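Local coordinates for protein LacI family sugar-binding transcriptional regulator (Enterococcus faecalis V583, PDB 4RK0) that binds ribose between its two lobes in the crystal and probably acts as a sugar-responsive, DNA-binding transcriptional regulator of the LacI family, at residues 115-120 with 148-153; 141-146 with 212-217; 182-187 with 191-196; 217-222 with 226-231. All coordinates share one frame; numbering follows the deposited sequence.

Contact 1: residues 115-120 with 148-153; sequences LAAKHL and CSVYTE
The backbones come closest where A117, on helix 109-122, faces Y151 near the C-terminal end of helix 138-150, their CA atoms 5.8 Å apart. No hydrogen bond links 115-120 to 148-153; the contact is mostly apolar, with one carbonyl oxygen at a ring edge. A117 points its methyl group between two neighbours: CB of A117 lies 3.4 Å from CG2 of V150, tighter than an ordinary carbon-carbon contact, and 4.0 Å from CB of Y151. V150 touches with one branch, CG2, which its first torsion (chi1 -62°) sets between its own backbone N and carbonyl carbon. The Y151 ring offers an edge instead: CD1 of Y151 sits 4.0 Å from O of A117, which lies near the ring plane. The phenol OH is hydrogen-bonded to H125 O, and the ring meets F147. L120 and Y151 both pack on V128, which places the contact over strand 127-132 of the four-stranded parallel sheet.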
loop_
_atom_site.group_PDB
_atom_site.type_symbol
_atom_site.label_atom_id
_atom_site.label_comp_id
_atom_site.label_asym_id
_atom_site.label_seq_id
_atom_site.Cartn_x
_atom_site.Cartn_y
_atom_site.Cartn_z
ATOM N N LEU A 115 2.431 -26.253 -1.689
ATOM C CA LEU A 115 3.819 -25.893 -1.993
ATOM C C LEU A 115 4.560 -25.436 -0.757
ATOM O O LEU A 115 5.735 -25.747 -0.598
ATOM C CB LEU A 115 3.846 -24.751 -2.991
ATOM C CG LEU A 115 3.468 -25.113 -4.412
ATOM C CD1 LEU A 115 3.346 -23.866 -5.293
ATOM C CD2 LEU A 115 4.451 -26.101 -5.006
ATOM N N ALA A 116 3.847 -24.737 0.126
ATOM C CA ALA A 116 4.420 -24.247 1.379
ATOM C C ALA A 116 4.784 -25.426 2.260
ATOM O O ALA A 116 5.903 -25.524 2.763
ATOM C CB ALA A 116 3.428 -23.280 2.062
ATOM N N ALA A 117 3.841 -26.345 2.418
ATOM C CA ALA A 117 4.108 -27.604 3.103
ATOM C C ALA A 117 5.298 -28.376 2.519
ATOM O O ALA A 117 6.089 -28.893 3.279
ATOM C CB ALA A 117 2.870 -28.475 3.082
ATOM N N LYS A 118 5.405 -28.444 1.189
ATOM C CA LYS A 118 6.418 -29.241 0.528
ATOM C C LYS A 118 7.745 -28.616 0.812
ATOM O O LYS A 118 8.719 -29.295 1.029
ATOM C CB LYS A 118 6.252 -29.279 -0.993
ATOM C CG LYS A 118 5.255 -30.298 -1.536
ATOM C CD LYS A 118 5.397 -30.386 -3.055
ATOM C CE LYS A 118 4.190 -31.031 -3.711
ATOM N NZ LYS A 118 3.923 -32.388 -3.162
ATOM N N HIS A 119 7.776 -27.301 0.788
ATOM C CA HIS A 119 9.010 -26.624 1.081
ATOM C C HIS A 119 9.520 -26.895 2.490
ATOM O O HIS A 119 10.713 -27.192 2.671
ATOM C CB HIS A 119 8.832 -25.141 0.880
ATOM C CG HIS A 119 10.079 -24.392 1.134
ATOM N ND1 HIS A 119 11.178 -24.510 0.321
ATOM C CD2 HIS A 119 10.443 -23.586 2.159
ATOM C CE1 HIS A 119 12.155 -23.765 0.805
ATOM N NE2 HIS A 119 11.741 -23.217 1.930
ATOM N N LEU A 120 8.644 -26.767 3.496
ATOM C CA LEU A 120 9.083 -26.995 4.892
ATOM C C LEU A 120 9.499 -28.447 5.102
ATOM O O LEU A 120 10.450 -28.734 5.830
ATOM C CB LEU A 120 8.030 -26.586 5.914
ATOM C CG LEU A 120 7.764 -25.063 6.042
ATOM C CD1 LEU A 120 6.616 -24.756 6.974
ATOM C CD2 LEU A 120 9.036 -24.334 6.489
ATOM N N CYS A 148 -2.435 -29.056 4.873
ATOM C CA CYS A 148 -2.647 -30.312 5.617
ATOM C C CYS A 148 -2.934 -31.494 4.675
ATOM O O CYS A 148 -2.856 -32.641 5.079
ATOM C CB CYS A 148 -3.756 -30.138 6.648
ATOM S SG CYS A 148 -3.309 -28.852 7.857
ATOM N N SER A 149 -3.218 -31.222 3.406
ATOM C CA SER A 149 -3.421 -32.303 2.431
ATOM C C SER A 149 -2.144 -33.134 2.179
ATOM O O SER A 149 -2.233 -34.307 1.773
ATOM C CB SER A 149 -3.969 -31.765 1.113
ATOM O OG SER A 149 -2.964 -31.143 0.339
ATOM N N VAL A 150 -0.974 -32.534 2.423
ATOM C CA VAL A 150 0.315 -33.185 2.149
ATOM C C VAL A 150 1.267 -33.257 3.328
ATOM O O VAL A 150 2.177 -34.085 3.314
ATOM C CB VAL A 150 1.081 -32.508 0.999
ATOM C CG1 VAL A 150 0.272 -32.607 -0.282
ATOM C CG2 VAL A 150 1.431 -31.062 1.338
ATOM N N TYR A 151 1.052 -32.429 4.348
ATOM C CA TYR A 151 1.926 -32.429 5.529
ATOM C C TYR A 151 1.366 -33.350 6.599
ATOM O O TYR A 151 0.252 -33.140 7.079
ATOM C CB TYR A 151 2.064 -31.019 6.082
ATOM C CG TYR A 151 3.240 -30.858 7.022
ATOM C CD1 TYR A 151 4.520 -30.577 6.534
ATOM C CD2 TYR A 151 3.079 -30.960 8.381
ATOM C CE1 TYR A 151 5.592 -30.418 7.395
ATOM C CE2 TYR A 151 4.146 -30.801 9.245
ATOM C CZ TYR A 151 5.400 -30.548 8.742
ATOM O OH TYR A 151 6.428 -30.404 9.641
ATOM N N THR A 152 2.144 -34.361 6.981
ATOM C CA THR A 152 1.668 -35.422 7.874
ATOM C C THR A 152 2.394 -35.445 9.211
ATOM O O THR A 152 2.171 -36.347 9.990
ATOM C CB THR A 152 1.799 -36.851 7.232
ATOM O OG1 THR A 152 3.176 -37.242 7.112
ATOM C CG2 THR A 152 1.204 -36.871 5.855
ATOM N N GLU A 153 3.254 -34.459 9.469
ATOM C CA GLU A 153 3.911 -34.314 10.781
ATOM C C GLU A 153 3.106 -33.335 11.683
ATOM O O GLU A 153 1.950 -33.073 11.410
ATOM C CB GLU A 153 5.371 -33.927 10.566
ATOM C CG GLU A 153 6.107 -34.954 9.693
ATOM C CD GLU A 153 7.236 -34.340 8.881
ATOM O OE1 GLU A 153 7.143 -34.285 7.631
ATOM O OE2 GLU A 153 8.226 -33.907 9.493
#

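Contact 2: residues 141-146 with 212-217; sequences QQRLKG and GYDNVD. With RIB (alpha-D-ribofuranose), chain E.
R143 lays its guanidinium flat on the ring of Y213, with the planes only 4° apart and their centres separated by 4.0 Å. This is an off-centre cation-pi stack: CZ of R143 is displaced from the ring normal, while CD of R143 makes a CH-pi contact over the middle of the face, 3.6 Å from the Y213 ring centroid. The chain, extended from CG to NE, carries the flat group along the ring and on to the sugar.

Hydrogen bonds to the ribose form the second group. NH1 and NH2 of R143 share RIB O3 in bent bonds (about 140°, each 3.0 Å), and NH2 of R143 also reaches RIB O2 at 2.9 Å. RIB O3 in turn donates to D214 OD1 at 2.6 Å, so this hydroxyl is gripped from both segments.

Charge alone links R143 to D214 directly: NH1 of R143 is 4.3 Å from OD1 of D214, which lies well out of the guanidinium plane. D109 forms a salt bridge with NE of R143, and I185 O accepts from NH1, fixing the group's rotation. An arginine and an aspartate sharing the sugar hydroxyls are characteristic of the ligand pocket in LacI-type, periplasmic-binding-protein-like domains.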
loop_
_atom_site.group_PDB
_atom_site.type_symbol
_atom_site.label_atom_id
_atom_site.label_comp_id
_atom_site.label_asym_id
_atom_site.label_seq_id
_atom_site.Cartn_x
_atom_site.Cartn_y
_atom_site.Cartn_z
ATOM N N GLN A 141 -8.720 -20.192 4.091
ATOM C CA GLN A 141 -8.902 -21.486 4.693
ATOM C C GLN A 141 -8.355 -22.556 3.767
ATOM O O GLN A 141 -7.706 -23.475 4.218
ATOM C CB GLN A 141 -10.399 -21.770 5.001
ATOM C CG GLN A 141 -10.575 -22.947 5.964
ATOM C CD GLN A 141 -10.097 -22.649 7.384
ATOM O OE1 GLN A 141 -9.382 -23.445 8.009
ATOM N NE2 GLN A 141 -10.490 -21.500 7.901
ATOM N N GLN A 142 -8.601 -22.422 2.464
ATOM C CA GLN A 142 -8.015 -23.363 1.503
ATOM C C GLN A 142 -6.487 -23.511 1.574
ATOM O O GLN A 142 -5.947 -24.557 1.223
ATOM C CB GLN A 142 -8.429 -23.004 0.079
ATOM C CG GLN A 142 -9.914 -23.181 -0.196
ATOM C CD GLN A 142 -10.341 -24.641 -0.202
ATOM O OE1 GLN A 142 -10.982 -25.127 0.734
ATOM N NE2 GLN A 142 -9.990 -25.344 -1.262
ATOM N N ARG A 143 -5.766 -22.478 1.991
ATOM C CA ARG A 143 -4.325 -22.610 2.118
ATOM C C ARG A 143 -3.960 -23.566 3.242
ATOM O O ARG A 143 -3.039 -24.386 3.127
ATOM C CB ARG A 143 -3.687 -21.253 2.389
ATOM C CG ARG A 143 -3.808 -20.267 1.248
ATOM C CD ARG A 143 -3.439 -18.840 1.637
ATOM N NE ARG A 143 -3.990 -17.909 0.660
ATOM C CZ ARG A 143 -3.991 -16.595 0.774
ATOM N NH1 ARG A 143 -3.357 -16.005 1.803
ATOM N NH2 ARG A 143 -4.569 -15.862 -0.173
ATOM N N LEU A 144 -4.669 -23.463 4.359
ATOM C CA LEU A 144 -4.470 -24.423 5.424
ATOM C C LEU A 144 -4.841 -25.830 4.941
ATOM O O LEU A 144 -4.106 -26.822 5.199
ATOM C CB LEU A 144 -5.335 -24.066 6.633
ATOM C CG LEU A 144 -5.282 -25.132 7.733
ATOM C CD1 LEU A 144 -3.888 -25.275 8.320
ATOM C CD2 LEU A 144 -6.278 -24.780 8.825
ATOM N N LYS A 145 -6.004 -25.914 4.290
ATOM C CA LYS A 145 -6.493 -27.227 3.763
ATOM C C LYS A 145 -5.469 -27.847 2.820
ATOM O O LYS A 145 -5.133 -29.024 2.935
ATOM C CB LYS A 145 -7.832 -27.044 3.049
ATOM C CG LYS A 145 -8.598 -28.342 2.800
ATOM C CD LYS A 145 -10.088 -28.179 3.091
ATOM C CE LYS A 145 -10.933 -29.174 2.315
ATOM N NZ LYS A 145 -11.040 -28.781 0.882
ATOM N N GLY A 146 -4.922 -27.054 1.904
ATOM C CA GLY A 146 -3.886 -27.593 1.015
ATOM C C GLY A 146 -2.634 -27.971 1.772
ATOM O O GLY A 146 -2.007 -29.009 1.507
ATOM N N GLY A 212 6.013 -17.236 3.872
ATOM C CA GLY A 212 4.890 -16.370 3.747
ATOM C C GLY A 212 3.911 -16.741 2.651
ATOM O O GLY A 212 3.971 -17.826 2.097
ATOM N N TYR A 213 3.017 -15.806 2.327
ATOM C CA TYR A 213 2.119 -15.952 1.219
ATOM C C TYR A 213 1.748 -14.594 0.582
ATOM O O TYR A 213 1.302 -13.665 1.267
ATOM C CB TYR A 213 0.877 -16.700 1.686
ATOM C CG TYR A 213 0.167 -17.482 0.596
ATOM C CD1 TYR A 213 -0.596 -16.835 -0.380
ATOM C CD2 TYR A 213 0.222 -18.870 0.557
ATOM C CE1 TYR A 213 -1.245 -17.554 -1.383
ATOM C CE2 TYR A 213 -0.475 -19.587 -0.419
ATOM C CZ TYR A 213 -1.189 -18.910 -1.394
ATOM O OH TYR A 213 -1.849 -19.599 -2.407
ATOM N N ASP A 214 1.964 -14.508 -0.722
ATOM C CA ASP A 214 1.529 -13.427 -1.638
ATOM C C ASP A 214 2.638 -12.996 -2.593
ATOM O O ASP A 214 2.390 -12.711 -3.762
ATOM C CB ASP A 214 1.031 -12.151 -0.972
ATOM C CG ASP A 214 -0.348 -12.281 -0.306
ATOM O OD1 ASP A 214 -1.118 -13.213 -0.637
ATOM O OD2 ASP A 214 -0.695 -11.355 0.479
ATOM N N ASN A 215 3.829 -12.872 -2.050
ATOM C CA ASN A 215 4.955 -12.267 -2.731
ATOM C C ASN A 215 4.775 -10.812 -3.002
ATOM O O ASN A 215 5.049 -10.341 -4.089
ATOM C CB ASN A 215 5.303 -13.001 -4.003
ATOM C CG ASN A 215 6.669 -12.601 -4.557
ATOM O OD1 ASN A 215 7.595 -12.380 -3.812
ATOM N ND2 ASN A 215 6.774 -12.500 -5.866
ATOM N N VAL A 216 4.397 -10.076 -1.973
ATOM C CA VAL A 216 4.266 -8.632 -2.111
ATOM C C VAL A 216 5.698 -8.076 -2.281
ATOM O O VAL A 216 6.681 -8.763 -2.031
ATOM C CB VAL A 216 3.531 -7.969 -0.913
ATOM C CG1 VAL A 216 2.086 -8.488 -0.775
ATOM C CG2 VAL A 216 4.273 -8.175 0.397
ATOM N N ASP A 217 5.807 -6.841 -2.709
ATOM C CA ASP A 217 7.118 -6.312 -3.115
ATOM C C ASP A 217 8.098 -6.250 -1.954
ATOM O O ASP A 217 9.298 -6.528 -2.126
ATOM C CB ASP A 217 6.950 -4.948 -3.796
ATOM C CG ASP A 217 6.867 -5.068 -5.307
ATOM O OD1 ASP A 217 7.684 -5.812 -5.888
ATOM O OD2 ASP A 217 5.992 -4.422 -5.919
HETATM O O5 RIB E . -2.455 -10.686 1.834
HETATM C C5 RIB E . -3.831 -10.342 1.868
HETATM C C4 RIB E . -4.546 -11.622 1.818
HETATM O O4 RIB E . -5.983 -11.505 1.984
HETATM C C3 RIB E . -4.073 -12.031 0.438
HETATM O O3 RIB E . -3.341 -13.230 0.701
HETATM C C2 RIB E . -5.405 -12.107 -0.313
HETATM O O2 RIB E . -5.522 -13.298 -1.052
HETATM C C1 RIB E . -6.531 -11.827 0.698
HETATM O O1 RIB E . -7.540 -12.822 0.671
#

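Contact 3: residues 182-187 with 191-196; sequences IFAIND and FGLYRG. With RIB (alpha-D-ribofuranose), chain E.
Strand 181-184 leads through the short turn I185-N186 into helix 187-199, the first half of a beta-alpha-beta unit completed by strand 209-211, and this turn reaches the sugar pocket. L193 supplies the helix side of the apolar packing: its CD1 lies 3.6 Å from I182 CG2, and the same L193 CD1 is 4.0 Å from A184 CB. I182 and A184, two apart on the strand, thus share one leucine methyl, while V171 and I174 of helix 164-175 also touch L193.

At the turn, N186 is the N-cap, with OD1 accepting from the backbone N of I189. Its CG sits between backbone N and carbonyl carbon (chi1 79°), from where N186 ND2 donates to RIB O5 at 2.9 Å in a nearly straight bond (166°), so one amide serves both helix start and ligand. The first helical turn closes with F191 N donating to D187 O at 2.8 Å, and that same D187 O stands 3.3 Å above the F191 ring plane, over its centre.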
loop_
_atom_site.group_PDB
_atom_site.type_symbol
_atom_site.label_atom_id
_atom_site.label_comp_id
_atom_site.label_asym_id
_atom_site.label_seq_id
_atom_site.Cartn_x
_atom_site.Cartn_y
_atom_site.Cartn_z
ATOM N N ILE A 182 7.497 -21.933 10.370
ATOM C CA ILE A 182 6.244 -21.226 10.520
ATOM C C ILE A 182 5.721 -20.919 9.142
ATOM O O ILE A 182 6.464 -20.396 8.313
ATOM C CB ILE A 182 6.400 -19.899 11.304
ATOM C CG1 ILE A 182 7.063 -20.126 12.649
ATOM C CG2 ILE A 182 5.067 -19.177 11.466
ATOM C CD1 ILE A 182 7.718 -18.863 13.203
ATOM N N PHE A 183 4.464 -21.302 8.878
ATOM C CA PHE A 183 3.750 -20.854 7.661
ATOM C C PHE A 183 2.866 -19.680 8.018
ATOM O O PHE A 183 1.864 -19.853 8.703
ATOM C CB PHE A 183 2.929 -22.038 7.032
ATOM C CG PHE A 183 2.138 -21.692 5.803
ATOM C CD1 PHE A 183 2.530 -20.710 4.901
ATOM C CD2 PHE A 183 0.967 -22.425 5.517
ATOM C CE1 PHE A 183 1.770 -20.434 3.776
ATOM C CE2 PHE A 183 0.219 -22.159 4.402
ATOM C CZ PHE A 183 0.612 -21.168 3.506
ATOM N N ALA A 184 3.234 -18.477 7.562
ATOM C CA ALA A 184 2.441 -17.301 7.769
ATOM C C ALA A 184 1.467 -17.197 6.614
ATOM O O ALA A 184 1.881 -17.212 5.459
ATOM C CB ALA A 184 3.312 -16.066 7.831
ATOM N N ILE A 185 0.175 -17.077 6.917
ATOM C CA ILE A 185 -0.835 -17.226 5.872
ATOM C C ILE A 185 -0.901 -16.026 4.949
ATOM O O ILE A 185 -1.515 -16.093 3.892
ATOM C CB ILE A 185 -2.209 -17.610 6.466
ATOM C CG1 ILE A 185 -2.860 -18.715 5.661
ATOM C CG2 ILE A 185 -3.106 -16.416 6.562
ATOM C CD1 ILE A 185 -2.257 -20.053 5.916
ATOM N N ASN A 186 -0.257 -14.924 5.328
ATOM C CA ASN A 186 0.070 -13.893 4.350
ATOM C C ASN A 186 1.387 -13.204 4.713
ATOM O O ASN A 186 1.911 -13.394 5.827
ATOM C CB ASN A 186 -1.058 -12.911 4.063
ATOM C CG ASN A 186 -1.222 -11.835 5.109
ATOM O OD1 ASN A 186 -0.786 -11.963 6.254
ATOM N ND2 ASN A 186 -1.898 -10.766 4.716
ATOM N N ASP A 187 1.918 -12.437 3.765
ATOM C CA ASP A 187 3.227 -11.783 3.951
ATOM C C ASP A 187 3.156 -10.745 5.084
ATOM O O ASP A 187 4.111 -10.595 5.842
ATOM C CB ASP A 187 3.751 -11.160 2.659
ATOM C CG ASP A 187 4.196 -12.211 1.608
ATOM O OD1 ASP A 187 4.508 -13.349 1.968
ATOM O OD2 ASP A 187 4.238 -11.860 0.429
ATOM N N PHE A 191 5.742 -10.440 8.162
ATOM C CA PHE A 191 6.497 -9.239 8.574
ATOM C C PHE A 191 6.347 -8.978 10.065
ATOM O O PHE A 191 7.310 -8.556 10.757
ATOM C CB PHE A 191 6.130 -7.993 7.764
ATOM C CG PHE A 191 6.301 -8.148 6.281
ATOM C CD1 PHE A 191 7.255 -9.023 5.744
ATOM C CD2 PHE A 191 5.487 -7.434 5.417
ATOM C CE1 PHE A 191 7.391 -9.183 4.374
ATOM C CE2 PHE A 191 5.613 -7.599 4.054
ATOM C CZ PHE A 191 6.569 -8.474 3.537
ATOM N N GLY A 192 5.181 -9.279 10.596
ATOM C CA GLY A 192 4.922 -9.110 12.028
ATOM C C GLY A 192 5.750 -10.048 12.860
ATOM O O GLY A 192 6.323 -9.652 13.867
ATOM N N LEU A 193 5.788 -11.305 12.431
ATOM C CA LEU A 193 6.692 -12.316 12.984
ATOM C C LEU A 193 8.133 -11.882 13.021
ATOM O O LEU A 193 8.798 -12.000 14.081
ATOM C CB LEU A 193 6.559 -13.642 12.221
ATOM C CG LEU A 193 5.165 -14.293 12.244
ATOM C CD1 LEU A 193 5.139 -15.538 11.368
ATOM C CD2 LEU A 193 4.780 -14.658 13.641
ATOM N N TYR A 194 8.622 -11.406 11.890
ATOM C CA TYR A 194 9.997 -10.873 11.811
ATOM C C TYR A 194 10.260 -9.870 12.942
ATOM O O TYR A 194 11.255 -9.980 13.649
ATOM C CB TYR A 194 10.258 -10.162 10.488
ATOM C CG TYR A 194 10.761 -11.008 9.335
ATOM C CD1 TYR A 194 10.195 -12.251 9.032
ATOM C CD2 TYR A 194 11.752 -10.520 8.485
ATOM C CE1 TYR A 194 10.663 -13.017 7.968
ATOM C CE2 TYR A 194 12.217 -11.259 7.412
ATOM C CZ TYR A 194 11.669 -12.515 7.143
ATOM O OH TYR A 194 12.181 -13.205 6.056
ATOM N N ARG A 195 9.383 -8.882 13.088
ATOM C CA ARG A 195 9.559 -7.855 14.101
ATOM C C ARG A 195 9.523 -8.448 15.515
ATOM O O ARG A 195 10.349 -8.115 16.340
ATOM C CB ARG A 195 8.487 -6.773 13.947
ATOM C CG ARG A 195 8.496 -5.716 15.018
ATOM C CD ARG A 195 7.289 -4.794 14.928
ATOM N NE ARG A 195 7.187 -3.881 16.077
ATOM C CZ ARG A 195 6.095 -3.179 16.408
ATOM N NH1 ARG A 195 4.967 -3.277 15.700
ATOM N NH2 ARG A 195 6.113 -2.385 17.477
ATOM N N GLY A 196 8.575 -9.321 15.805
ATOM C CA GLY A 196 8.470 -9.847 17.145
ATOM C C GLY A 196 9.633 -10.751 17.482
ATOM O O GLY A 196 10.173 -10.723 18.618
HETATM O O5 RIB E . -2.455 -10.686 1.834
HETATM C C5 RIB E . -3.831 -10.342 1.868
HETATM C C4 RIB E . -4.546 -11.622 1.818
HETATM O O4 RIB E . -5.983 -11.505 1.984
HETATM C C3 RIB E . -4.073 -12.031 0.438
HETATM O O3 RIB E . -3.341 -13.230 0.701
HETATM C C2 RIB E . -5.405 -12.107 -0.313
HETATM O O2 RIB E . -5.522 -13.298 -1.052
HETATM C C1 RIB E . -6.531 -11.827 0.698
HETATM O O1 RIB E . -7.540 -12.822 0.671
#

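Contact 4: residues 217-222 with 226-231; sequences DMCEYV and LTTIAQ. With RIB (alpha-D-ribofuranose), chain E.
This is a buried, short-range contact within the loop before strand 228-230: the 3-10 turn at 217-220 folds back on the chain entering it, held by one backbone bond and a small apolar cluster. L226 N donates to C219 O at 2.9 Å, almost straight (169°), although the N lies tilted from the carbonyl plane.

C219 and L226 carry the side-chain contact. SG of C219 lies 3.9 Å from L226 CD2, and C219 SG is 4.1 Å from T228 CG2, so the sulfur rests against two methyl groups of the returning chain. V222 adds a flank contact, its CG2 4.1 Å from L226 CB. The first torsion of T228 (chi1 -167°) turns OG1 anti to its backbone N, with CG2 set toward the cysteine; OG1 is hydrogen-bonded to D187 OD1.

At the far end of 226-231 the chain enters the ribose site. Q231 NE2 donates to RIB O2 at 3.1 Å, nearly straight (174°), and also to D214 OD1, while T107 holds its OE1. Strand 228-230 runs antiparallel to 257-265 at the edge of the seven-stranded sheet, and helix 187-199 packs on both segments, F191 on M218, D187 on C219 and L226, Y194 on V222.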
loop_
_atom_site.group_PDB
_atom_site.type_symbol
_atom_site.label_atom_id
_atom_site.label_comp_id
_atom_site.label_asym_id
_atom_site.label_seq_id
_atom_site.Cartn_x
_atom_site.Cartn_y
_atom_site.Cartn_z
ATOM N N ASP A 217 5.807 -6.841 -2.709
ATOM C CA ASP A 217 7.118 -6.312 -3.115
ATOM C C ASP A 217 8.098 -6.250 -1.954
ATOM O O ASP A 217 9.298 -6.528 -2.126
ATOM C CB ASP A 217 6.950 -4.948 -3.796
ATOM C CG ASP A 217 6.867 -5.068 -5.307
ATOM O OD1 ASP A 217 7.684 -5.812 -5.888
ATOM O OD2 ASP A 217 5.992 -4.422 -5.919
ATOM N N MET A 218 7.576 -5.949 -0.766
ATOM C CA MET A 218 8.381 -5.886 0.459
ATOM C C MET A 218 9.147 -7.161 0.821
ATOM O O MET A 218 10.040 -7.094 1.663
ATOM C CB MET A 218 7.539 -5.469 1.686
ATOM C CG MET A 218 7.446 -3.959 1.958
ATOM S SD MET A 218 8.970 -2.992 1.980
ATOM C CE MET A 218 9.594 -3.142 3.608
ATOM N N CYS A 219 8.771 -8.315 0.245
ATOM C CA CYS A 219 9.444 -9.578 0.567
ATOM C C CYS A 219 10.970 -9.494 0.356
ATOM O O CYS A 219 11.744 -10.131 1.062
ATOM C CB CYS A 219 8.852 -10.702 -0.266
ATOM S SG CYS A 219 7.184 -11.220 0.288
ATOM N N GLU A 220 11.372 -8.728 -0.649
ATOM C CA GLU A 220 12.794 -8.600 -1.029
ATOM C C GLU A 220 13.533 -7.522 -0.224
ATOM O O GLU A 220 14.743 -7.414 -0.330
ATOM C CB GLU A 220 12.899 -8.281 -2.513
ATOM C CG GLU A 220 12.181 -9.281 -3.422
ATOM C CD GLU A 220 12.501 -9.120 -4.894
ATOM O OE1 GLU A 220 12.820 -7.996 -5.329
ATOM O OE2 GLU A 220 12.403 -10.128 -5.628
ATOM N N TYR A 221 12.804 -6.738 0.568
ATOM C CA TYR A 221 13.364 -5.667 1.404
ATOM C C TYR A 221 13.441 -5.939 2.903
ATOM O O TYR A 221 14.035 -5.174 3.657
ATOM C CB TYR A 221 12.603 -4.368 1.117
ATOM C CG TYR A 221 12.661 -4.048 -0.317
ATOM C CD1 TYR A 221 11.710 -4.546 -1.231
ATOM C CD2 TYR A 221 13.701 -3.264 -0.813
ATOM C CE1 TYR A 221 11.798 -4.246 -2.585
ATOM C CE2 TYR A 221 13.799 -2.978 -2.150
ATOM C CZ TYR A 221 12.851 -3.465 -3.044
ATOM O OH TYR A 221 13.020 -3.133 -4.371
ATOM N N VAL A 222 12.872 -7.038 3.352
ATOM C CA VAL A 222 13.037 -7.467 4.729
ATOM C C VAL A 222 14.309 -8.329 4.837
ATOM O O VAL A 222 14.869 -8.731 3.818
ATOM C CB VAL A 222 11.790 -8.168 5.245
ATOM C CG1 VAL A 222 10.661 -7.137 5.360
ATOM C CG2 VAL A 222 11.349 -9.328 4.331
ATOM N N LEU A 226 12.216 -12.811 2.157
ATOM C CA LEU A 226 11.157 -13.746 2.587
ATOM C C LEU A 226 10.755 -14.712 1.450
ATOM O O LEU A 226 10.350 -14.302 0.337
ATOM C CB LEU A 226 9.929 -12.966 3.101
ATOM C CG LEU A 226 8.699 -13.779 3.476
ATOM C CD1 LEU A 226 8.993 -14.675 4.679
ATOM C CD2 LEU A 226 7.535 -12.838 3.765
ATOM N N THR A 227 10.884 -15.992 1.783
ATOM C CA THR A 227 10.433 -17.114 0.984
ATOM C C THR A 227 8.948 -17.116 1.113
ATOM O O THR A 227 8.416 -16.987 2.236
ATOM C CB THR A 227 11.041 -18.424 1.515
ATOM O OG1 THR A 227 12.455 -18.425 1.285
ATOM C CG2 THR A 227 10.420 -19.667 0.826
ATOM N N THR A 228 8.260 -17.273 -0.012
ATOM C CA THR A 228 6.827 -17.045 -0.037
ATOM C C THR A 228 6.161 -17.737 -1.226
ATOM O O THR A 228 6.830 -18.264 -2.098
ATOM C CB THR A 228 6.556 -15.522 -0.107
ATOM O OG1 THR A 228 5.188 -15.301 0.162
ATOM C CG2 THR A 228 6.951 -14.916 -1.454
ATOM N N ILE A 229 4.843 -17.773 -1.212
ATOM C CA ILE A 229 4.057 -18.256 -2.342
ATOM C C ILE A 229 3.563 -17.080 -3.107
ATOM O O ILE A 229 2.891 -16.230 -2.537
ATOM C CB ILE A 229 2.835 -19.062 -1.852
ATOM C CG1 ILE A 229 3.271 -20.278 -1.066
ATOM C CG2 ILE A 229 1.982 -19.483 -3.057
ATOM C CD1 ILE A 229 4.354 -21.132 -1.678
ATOM N N ALA A 230 3.894 -17.002 -4.395
ATOM C CA ALA A 230 3.514 -15.863 -5.188
ATOM C C ALA A 230 2.121 -16.013 -5.805
ATOM O O ALA A 230 1.846 -16.977 -6.501
ATOM C CB ALA A 230 4.521 -15.610 -6.322
ATOM N N GLN A 231 1.278 -15.025 -5.550
ATOM C CA GLN A 231 0.017 -14.840 -6.277
ATOM C C GLN A 231 0.224 -13.819 -7.376
ATOM O O GLN A 231 0.874 -12.826 -7.142
ATOM C CB GLN A 231 -1.078 -14.268 -5.372
ATOM C CG GLN A 231 -1.527 -15.187 -4.242
ATOM C CD GLN A 231 -2.869 -14.758 -3.710
ATOM O OE1 GLN A 231 -3.873 -14.796 -4.439
ATOM N NE2 GLN A 231 -2.903 -14.291 -2.461
HETATM O O5 RIB E . -2.455 -10.686 1.834
HETATM C C5 RIB E . -3.831 -10.342 1.868
HETATM C C4 RIB E . -4.546 -11.622 1.818
HETATM O O4 RIB E . -5.983 -11.505 1.984
HETATM C C3 RIB E . -4.073 -12.031 0.438
HETATM O O3 RIB E . -3.341 -13.230 0.701
HETATM C C2 RIB E . -5.405 -12.107 -0.313
HETATM O O2 RIB E . -5.522 -13.298 -1.052
HETATM C C1 RIB E . -6.531 -11.827 0.698
HETATM O O1 RIB E . -7.540 -12.822 0.671
#

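In the fold
All four contacts are buried, but their chemistry differs with their place in the fold. Contact 1, its centre about 19 Å from the centre of the chain, is apolar packing with no hydrogen bond across it; contact 2, its centre about 7 Å from that point, is built of charge, stacking and ligand bonds. The two share helix 138-150, whose different parts serve packing and pocket. Contacts 3 and 4 combine apolar clusters with one ribose donor each, and D187 bridges them; both also touch the second subunit. Contact 3 is nested within the chain loop closed by contact 2. A116 packs on F183 and L115 on I229, tying contact 1 to contacts 3 and 4.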